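PDB 3DNX: uncharacterized protein SPO1766 from Silicibacter pomeroyi, which is of unknown function but belongs to the MmcB-like family of the PD-(D/E)XK nuclease clan and probably has a role in DNA repair. Local coordinates for residues 46-49 and 53-56; 36-41 and 76-81; 64-69 and 94-99. All blocks are in the same frame, centred on the assembly; numbering follows the deposited sequence.

Contact 1. Residues 46-49 and 53-56; sequences MGLG and EIWV
Gly47 and Trp55 form the hydrogen-bonded pair of a tight antiparallel hairpin between strands 43-48 and 54-59. Gly47 N gives its hydrogen to Trp55 O at 2.8 Å, and Trp55 N returns a nearly straight bond (175°) to Gly47 O at 2.9 Å. Two residue pairs nearer the turn, Gly49 N gives its hydrogen to Glu53 O at 2.9 Å. Weaker CA-H...O contacts fill the intervals; one joins Met46 CA to Trp55 O at 3.4 Å.

The apolar contacts lie on the face bearing Met46, Leu48 and Ile54. Met46, present as selenomethionine, runs straight out and bends only at its last torsion (chi3 143°), which lays CE against Ile54 CG2 at 3.7 Å. The long, unbranched selenomethionine chain suits this diagonal reach, and the branched Ile54 meets it with both CG1 and CG2. Helix 122-144 packs over the same face, while the Trp55 indole lies on the other, beside Phe29 and Phe83.

At the turn, Glu53 OE2 accepts a hydrogen bond from Lys51 N and packs against the backbone of Gly49, 3.1 Å from Gly49 C; with no side chain, Gly49 lets the carboxylate come this near. Backbone hydrogen bonds thus set the register of the hairpin, the Glu53 carboxylate accepts a backbone N-H of the turn, and apolar side chains join it to the core.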
loop_
_atom_site.group_PDB
_atom_site.type_symbol
_atom_site.label_atom_id
_atom_site.label_comp_id
_atom_site.label_asym_id
_atom_site.label_seq_id
_atom_site.Cartn_x
_atom_site.Cartn_y
_atom_site.Cartn_z
HETATM N N MSE A 46 11.744 0.341 1.971
HETATM C CA MSE A 46 11.440 -1.021 1.554
HETATM C C MSE A 46 10.899 -1.003 0.147
HETATM O O MSE A 46 9.980 -0.226 -0.133
HETATM C CB MSE A 46 10.458 -1.706 2.505
HETATM C CG MSE A 46 10.173 -3.190 2.058
HETATM SE SE MSE A 46 9.008 -4.238 3.124
HETATM C CE MSE A 46 8.057 -5.279 1.716
ATOM N N GLY A 47 11.471 -1.848 -0.724
ATOM C CA GLY A 47 10.977 -2.008 -2.093
ATOM C C GLY A 47 10.269 -3.327 -2.257
ATOM O O GLY A 47 10.707 -4.347 -1.689
ATOM N N LEU A 48 9.151 -3.313 -3.012
ATOM C CA LEU A 48 8.387 -4.487 -3.312
ATOM C C LEU A 48 8.272 -4.668 -4.826
ATOM O O LEU A 48 7.771 -3.774 -5.553
ATOM C CB LEU A 48 6.999 -4.408 -2.680
ATOM C CG LEU A 48 6.022 -5.525 -2.992
ATOM C CD1 LEU A 48 6.541 -6.877 -2.460
ATOM C CD2 LEU A 48 4.586 -5.193 -2.450
ATOM N N GLY A 49 8.762 -5.813 -5.273
ATOM C CA GLY A 49 8.824 -6.183 -6.693
ATOM C C GLY A 49 7.526 -6.782 -7.177
ATOM O O GLY A 49 6.648 -7.161 -6.360
ATOM N N GLU A 53 9.215 -9.767 -4.568
ATOM C CA GLU A 53 10.612 -9.619 -4.125
ATOM C C GLU A 53 10.678 -8.465 -3.081
ATOM O O GLU A 53 9.993 -7.449 -3.222
ATOM C CB GLU A 53 11.515 -9.332 -5.339
ATOM C CG GLU A 53 11.330 -10.288 -6.583
ATOM C CD GLU A 53 10.423 -9.709 -7.728
ATOM O OE1 GLU A 53 10.805 -9.733 -8.919
ATOM O OE2 GLU A 53 9.337 -9.227 -7.466
ATOM N N ILE A 54 11.421 -8.650 -1.995
ATOM C CA ILE A 54 11.536 -7.619 -0.955
ATOM C C ILE A 54 12.996 -7.136 -0.909
ATOM O O ILE A 54 13.931 -7.930 -0.754
ATOM C CB ILE A 54 11.055 -8.134 0.443
ATOM C CG1 ILE A 54 9.549 -8.430 0.408
ATOM C CG2 ILE A 54 11.300 -7.087 1.564
ATOM C CD1 ILE A 54 9.135 -9.473 1.407
ATOM N N TRP A 55 13.160 -5.815 -1.074
ATOM C CA TRP A 55 14.438 -5.130 -1.007
ATOM C C TRP A 55 14.440 -4.150 0.142
ATOM O O TRP A 55 13.458 -3.461 0.385
ATOM C CB TRP A 55 14.660 -4.337 -2.287
ATOM C CG TRP A 55 14.940 -5.155 -3.502
ATOM C CD1 TRP A 55 14.796 -6.500 -3.661
ATOM C CD2 TRP A 55 15.378 -4.649 -4.764
ATOM N NE1 TRP A 55 15.099 -6.863 -4.956
ATOM C CE2 TRP A 55 15.470 -5.741 -5.648
ATOM C CE3 TRP A 55 15.665 -3.385 -5.232
ATOM C CZ2 TRP A 55 15.876 -5.605 -6.970
ATOM C CZ3 TRP A 55 16.088 -3.251 -6.567
ATOM C CH2 TRP A 55 16.180 -4.363 -7.400
ATOM N N VAL A 56 15.528 -4.124 0.881
ATOM C CA VAL A 56 15.751 -3.121 1.893
ATOM C C VAL A 56 16.873 -2.235 1.360
ATOM O O VAL A 56 17.942 -2.726 0.912
ATOM C CB VAL A 56 16.138 -3.757 3.234
ATOM C CG1 VAL A 56 16.894 -2.741 4.143
ATOM C CG2 VAL A 56 14.887 -4.368 3.893
#

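Contact 2. Residues 36-41 and 76-81; sequences VPARGL and LEWCDR
Trp78 reaches from the loop before strand 81-86 into the loop at Pro37, Ala38 and Leu41, and the contact is built around its indole. It starts at the CB of Trp78, 4.0 Å from Pro37 CB. The next atom, Trp78 CG, has the same proline carbon at 3.9 Å, so Pro37 CB sits over one face of the indole, toward its rim, and the two side chains cross at about a right angle. With CG anti to the carbonyl carbon (chi1 -61°), the ring is swung out toward the 36-41 loop.

From CG the ring divides. On the pyrrole side, CD1 and then NE1 meet one methyl of Leu41, with NE1 3.4 Å from Leu41 CD1. This N-H is buried by the contact and has no hydrogen-bonding partner, a cost set against the apolar packing around it. On the benzene side, CZ3 lies 3.8 Å from Pro37 O, which is over the same face as Pro37 CB. At the far end CZ2 approaches Ala38 CB at 3.5 Å, where a small methyl suits so close an approach. Against the opposite face lies Glu77 CG, 3.4 Å above the plane. Arg124 makes a cation-pi contact with the indole and a salt bridge with Glu77, and Leu128, on helix 122-144 like Arg124, touches both Trp78 and Pro37.

The loop that receives the indole contains a type II beta turn from Ala38 to Leu41, closed by Leu41 N to Ala38 O at 3.1 Å. Gly40 takes the positive phi (82°) of its third position, where glycine is favoured. The turn lies within the longer loop of a beta hairpin, joining antiparallel strands 30-35 and 43-48, the first two strands of the mixed sheet.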
loop_
_atom_site.group_PDB
_atom_site.type_symbol
_atom_site.label_atom_id
_atom_site.label_comp_id
_atom_site.label_asym_id
_atom_site.label_seq_id
_atom_site.Cartn_x
_atom_site.Cartn_y
_atom_site.Cartn_z
ATOM N N VAL A 36 8.892 -0.759 9.309
ATOM C CA VAL A 36 9.216 -1.539 10.528
ATOM C C VAL A 36 8.952 -3.031 10.308
ATOM O O VAL A 36 7.799 -3.492 10.390
ATOM C CB VAL A 36 8.437 -1.063 11.747
ATOM C CG1 VAL A 36 8.707 -1.969 12.961
ATOM C CG2 VAL A 36 8.775 0.371 12.067
ATOM N N PRO A 37 10.008 -3.808 10.028
ATOM C CA PRO A 37 9.815 -5.248 9.815
ATOM C C PRO A 37 9.629 -6.075 11.092
ATOM O O PRO A 37 9.109 -7.197 11.033
ATOM C CB PRO A 37 11.084 -5.648 9.055
ATOM C CG PRO A 37 12.136 -4.651 9.496
ATOM C CD PRO A 37 11.415 -3.384 9.847
ATOM N N ALA A 38 10.055 -5.526 12.225
ATOM C CA ALA A 38 10.001 -6.210 13.507
ATOM C C ALA A 38 10.309 -5.155 14.551
ATOM O O ALA A 38 10.930 -4.130 14.243
ATOM C CB ALA A 38 11.037 -7.354 13.584
ATOM N N ARG A 39 9.850 -5.414 15.769
ATOM C CA ARG A 39 10.095 -4.536 16.907
ATOM C C ARG A 39 11.547 -4.137 16.961
ATOM O O ARG A 39 12.415 -4.994 16.852
ATOM C CB ARG A 39 9.778 -5.256 18.216
ATOM C CG ARG A 39 8.373 -5.098 18.695
ATOM C CD ARG A 39 8.320 -5.370 20.180
ATOM N NE ARG A 39 7.001 -5.131 20.755
ATOM C CZ ARG A 39 6.568 -3.972 21.252
ATOM N NH1 ARG A 39 7.342 -2.894 21.254
ATOM N NH2 ARG A 39 5.344 -3.902 21.759
ATOM N N GLY A 40 11.808 -2.848 17.158
ATOM C CA GLY A 40 13.170 -2.359 17.324
ATOM C C GLY A 40 13.963 -2.129 16.052
ATOM O O GLY A 40 15.096 -1.686 16.125
ATOM N N LEU A 41 13.394 -2.421 14.884
ATOM C CA LEU A 41 14.070 -2.141 13.619
ATOM C C LEU A 41 13.254 -1.199 12.755
ATOM O O LEU A 41 12.029 -1.207 12.789
ATOM C CB LEU A 41 14.297 -3.427 12.820
ATOM C CG LEU A 41 15.234 -4.471 13.421
ATOM C CD1 LEU A 41 15.124 -5.757 12.607
ATOM C CD2 LEU A 41 16.691 -3.937 13.442
ATOM N N LEU A 76 19.357 -8.193 7.078
ATOM C CA LEU A 76 19.425 -9.227 6.041
ATOM C C LEU A 76 18.286 -10.260 6.055
ATOM O O LEU A 76 17.777 -10.663 4.995
ATOM C CB LEU A 76 20.800 -9.915 6.114
ATOM C CG LEU A 76 21.993 -8.988 5.776
ATOM C CD1 LEU A 76 23.306 -9.772 5.617
ATOM C CD2 LEU A 76 21.694 -8.164 4.514
ATOM N N GLU A 77 17.907 -10.698 7.253
ATOM C CA GLU A 77 16.865 -11.679 7.421
ATOM C C GLU A 77 15.470 -11.151 7.087
ATOM O O GLU A 77 14.503 -11.907 7.110
ATOM C CB GLU A 77 16.887 -12.246 8.854
ATOM C CG GLU A 77 16.588 -11.255 10.000
ATOM C CD GLU A 77 16.250 -11.987 11.289
ATOM O OE1 GLU A 77 15.730 -13.127 11.193
ATOM O OE2 GLU A 77 16.493 -11.439 12.391
ATOM N N TRP A 78 15.359 -9.863 6.792
ATOM C CA TRP A 78 14.064 -9.251 6.503
ATOM C C TRP A 78 13.900 -8.855 5.046
ATOM O O TRP A 78 12.984 -8.095 4.739
ATOM C CB TRP A 78 13.865 -8.026 7.397
ATOM C CG TRP A 78 13.877 -8.388 8.826
ATOM C CD1 TRP A 78 14.859 -8.121 9.727
ATOM C CD2 TRP A 78 12.873 -9.140 9.531
ATOM N NE1 TRP A 78 14.525 -8.648 10.961
ATOM C CE2 TRP A 78 13.314 -9.277 10.865
ATOM C CE3 TRP A 78 11.644 -9.711 9.160
ATOM C CZ2 TRP A 78 12.572 -9.938 11.826
ATOM C CZ3 TRP A 78 10.906 -10.358 10.108
ATOM C CH2 TRP A 78 11.373 -10.481 11.434
ATOM N N CYS A 79 14.779 -9.356 4.165
ATOM C CA CYS A 79 14.731 -9.021 2.743
ATOM C C CYS A 79 15.328 -10.107 1.857
ATOM O O CYS A 79 15.994 -11.006 2.333
ATOM C CB CYS A 79 15.428 -7.678 2.477
ATOM S SG CYS A 79 17.187 -7.600 2.865
ATOM N N ASP A 80 14.992 -10.059 0.576
ATOM C CA ASP A 80 15.621 -10.887 -0.429
ATOM C C ASP A 80 16.951 -10.266 -0.852
ATOM O O ASP A 80 17.904 -10.992 -1.070
ATOM C CB ASP A 80 14.731 -11.032 -1.654
ATOM C CG ASP A 80 13.436 -11.703 -1.351
ATOM O OD1 ASP A 80 13.433 -12.795 -0.729
ATOM O OD2 ASP A 80 12.417 -11.165 -1.759
ATOM N N ARG A 81 17.005 -8.934 -0.949
ATOM C CA ARG A 81 18.205 -8.200 -1.342
ATOM C C ARG A 81 18.333 -6.950 -0.473
ATOM O O ARG A 81 17.351 -6.286 -0.199
ATOM C CB ARG A 81 18.159 -7.799 -2.809
ATOM C CG ARG A 81 18.085 -8.972 -3.775
ATOM C CD ARG A 81 18.326 -8.517 -5.189
ATOM N NE ARG A 81 17.820 -9.460 -6.177
ATOM C CZ ARG A 81 18.555 -10.216 -6.988
ATOM N NH1 ARG A 81 17.956 -11.029 -7.841
ATOM N NH2 ARG A 81 19.863 -10.146 -6.997
#

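Contact 3. Residues 64-69 and 94-99; sequences ADFQAD and LLPAES. With NA (sodium ion), chain C.
Phe66 projects from the short helix 63-68 onto Leu95 and Pro96, in the loop leading to strand 100-104. The helix lies in the connection of a beta-alpha-beta unit that joins the adjacent parallel strands 54-59 and 81-86 of the mixed sheet.

The CG of Phe66 stands anti to its N (chi1 163°), directing the ring from the helix toward the loop. Leu95 crosses it obliquely and places CD2 over one face, 3.9 Å from the ring centroid and 21° off the normal, a CH-pi contact. The methyl is nearest the CD1-CE1 side, with Phe66 CD1 at 3.7 Å. The side chains of Pro96 and Phe66 run in opposite directions where they meet, and Pro96 CD lies 4.0 Å from Phe66 CE1, on the same side of the ring plane as the leucine methyl. A flat aromatic ring suits this place because it can receive a methyl on its face while its outer end meets a rigid proline. Trp84 meets Phe66 edge-to-face and also touches Leu95 and Pro96, so the ring, the loop and strand 81-86 share one apolar cluster.

The preceding helix residue, Asp65, serves a polar site instead. Its OD2 binds the sodium ion at 2.4 Å and accepts from Ser61 N. Cys59 O and three waters complete the observed metal shell. Water 1, one of these ligands, also donates a hydrogen to Asp65 OD1 at 2.5 Å, bridging the carboxylate and the metal.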
loop_
_atom_site.group_PDB
_atom_site.type_symbol
_atom_site.label_atom_id
_atom_site.label_comp_id
_atom_site.label_asym_id
_atom_site.label_seq_id
_atom_site.Cartn_x
_atom_site.Cartn_y
_atom_site.Cartn_z
ATOM N N ALA A 64 29.060 9.392 8.986
ATOM C CA ALA A 64 28.527 9.228 10.368
ATOM C C ALA A 64 27.209 8.448 10.352
ATOM O O ALA A 64 26.973 7.599 11.223
ATOM C CB ALA A 64 28.334 10.559 11.036
ATOM N N ASP A 65 26.365 8.711 9.353
ATOM C CA ASP A 65 25.124 8.001 9.215
ATOM C C ASP A 65 25.402 6.501 9.074
ATOM O O ASP A 65 24.654 5.660 9.604
ATOM C CB ASP A 65 24.361 8.513 7.987
ATOM C CG ASP A 65 22.882 8.290 8.084
ATOM O OD1 ASP A 65 22.334 8.254 9.214
ATOM O OD2 ASP A 65 22.243 8.174 7.021
ATOM N N PHE A 66 26.470 6.171 8.342
ATOM C CA PHE A 66 26.836 4.774 8.060
ATOM C C PHE A 66 27.419 4.157 9.335
ATOM O O PHE A 66 27.102 3.024 9.695
ATOM C CB PHE A 66 27.824 4.708 6.858
ATOM C CG PHE A 66 28.553 3.419 6.737
ATOM C CD1 PHE A 66 27.876 2.259 6.484
ATOM C CD2 PHE A 66 29.931 3.376 6.864
ATOM C CE1 PHE A 66 28.568 1.038 6.405
ATOM C CE2 PHE A 66 30.616 2.177 6.744
ATOM C CZ PHE A 66 29.920 1.008 6.510
ATOM N N GLN A 67 28.248 4.924 10.019
ATOM C CA GLN A 67 28.839 4.488 11.273
ATOM C C GLN A 67 27.782 4.077 12.323
ATOM O O GLN A 67 27.961 3.092 13.044
ATOM C CB GLN A 67 29.800 5.577 11.782
ATOM C CG GLN A 67 31.016 5.774 10.826
ATOM C CD GLN A 67 31.701 7.159 10.931
ATOM O OE1 GLN A 67 31.440 7.930 11.861
ATOM N NE2 GLN A 67 32.614 7.445 9.995
ATOM N N ALA A 68 26.679 4.811 12.371
ATOM C CA ALA A 68 25.541 4.506 13.248
ATOM C C ALA A 68 24.712 3.247 12.862
ATOM O O ALA A 68 23.999 2.711 13.699
ATOM C CB ALA A 68 24.618 5.729 13.323
ATOM N N ASP A 69 24.791 2.780 11.618
ATOM C CA ASP A 69 24.054 1.565 11.182
ATOM C C ASP A 69 24.952 0.287 11.319
ATOM O O ASP A 69 24.937 -0.596 10.438
ATOM C CB ASP A 69 23.612 1.746 9.720
ATOM C CG ASP A 69 22.138 1.331 9.440
ATOM O OD1 ASP A 69 21.343 1.007 10.359
ATOM O OD2 ASP A 69 21.765 1.378 8.241
ATOM N N LEU A 94 34.157 2.129 1.090
ATOM C CA LEU A 94 34.102 1.760 2.515
ATOM C C LEU A 94 32.885 0.937 2.862
ATOM O O LEU A 94 32.848 0.350 3.925
ATOM C CB LEU A 94 34.148 3.018 3.390
ATOM C CG LEU A 94 35.440 3.851 3.224
ATOM C CD1 LEU A 94 35.533 4.884 4.355
ATOM C CD2 LEU A 94 36.760 3.034 3.136
ATOM N N LEU A 95 31.877 0.891 1.979
ATOM C CA LEU A 95 30.688 0.086 2.270
ATOM C C LEU A 95 31.031 -1.425 2.105
ATOM O O LEU A 95 31.911 -1.796 1.306
ATOM C CB LEU A 95 29.511 0.474 1.400
ATOM C CG LEU A 95 29.039 1.910 1.491
ATOM C CD1 LEU A 95 28.097 2.365 0.265
ATOM C CD2 LEU A 95 28.342 2.095 2.826
ATOM N N PRO A 96 30.339 -2.287 2.872
ATOM C CA PRO A 96 30.542 -3.747 2.773
ATOM C C PRO A 96 30.461 -4.252 1.308
ATOM O O PRO A 96 29.497 -3.935 0.583
ATOM C CB PRO A 96 29.390 -4.319 3.573
ATOM C CG PRO A 96 28.970 -3.239 4.513
ATOM C CD PRO A 96 29.346 -1.919 3.884
ATOM N N ALA A 97 31.448 -5.044 0.912
ATOM C CA ALA A 97 31.568 -5.535 -0.447
ATOM C C ALA A 97 30.388 -6.390 -0.891
ATOM O O ALA A 97 30.051 -6.403 -2.072
ATOM C CB ALA A 97 32.832 -6.345 -0.560
ATOM N N GLU A 98 29.786 -7.092 0.063
ATOM C CA GLU A 98 28.706 -8.072 -0.169
ATOM C C GLU A 98 27.344 -7.430 -0.427
ATOM O O GLU A 98 26.428 -8.083 -0.923
ATOM C CB GLU A 98 28.608 -9.057 1.014
ATOM C CG GLU A 98 28.858 -8.458 2.434
ATOM C CD GLU A 98 30.333 -8.072 2.695
ATOM O OE1 GLU A 98 31.231 -8.590 2.013
ATOM O OE2 GLU A 98 30.590 -7.225 3.563
ATOM N N SER A 99 27.208 -6.159 -0.065
ATOM C CA SER A 99 25.979 -5.413 -0.228
ATOM C C SER A 99 25.751 -4.890 -1.641
ATOM O O SER A 99 26.675 -4.684 -2.416
ATOM C CB SER A 99 26.019 -4.230 0.726
ATOM O OG SER A 99 26.143 -4.729 2.058
HETATM NA NA NA C . 19.870 7.742 6.909
HETATM O O HOH W 1 19.841 8.331 9.158
HETATM O O HOH W 2 17.797 8.114 6.165
HETATM O O HOH W 3 19.707 5.508 7.565
#

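Overall arrangement
From the N terminus, contact 2 opens at 36-41, in the loop between the first two strands. Before it closes, contact 1 opens and closes entirely within its span, joining 46-49 to 53-56 across only three residues. Contact 3 then opens at 64-69; contact 2 closes at 76-81 and contact 3 at 94-99, so these two cross. Contacts 1 and 2 meet directly: Ile54 N lies 2.7 Å from Asp80 OD2, a probable hydrogen bond that links the central hairpin to the entrance of strand 81-86. Contact 3 touches neither, its centre about 17 Å from that of contact 2, and ties helix 63-68 to the loop before strand 100-104.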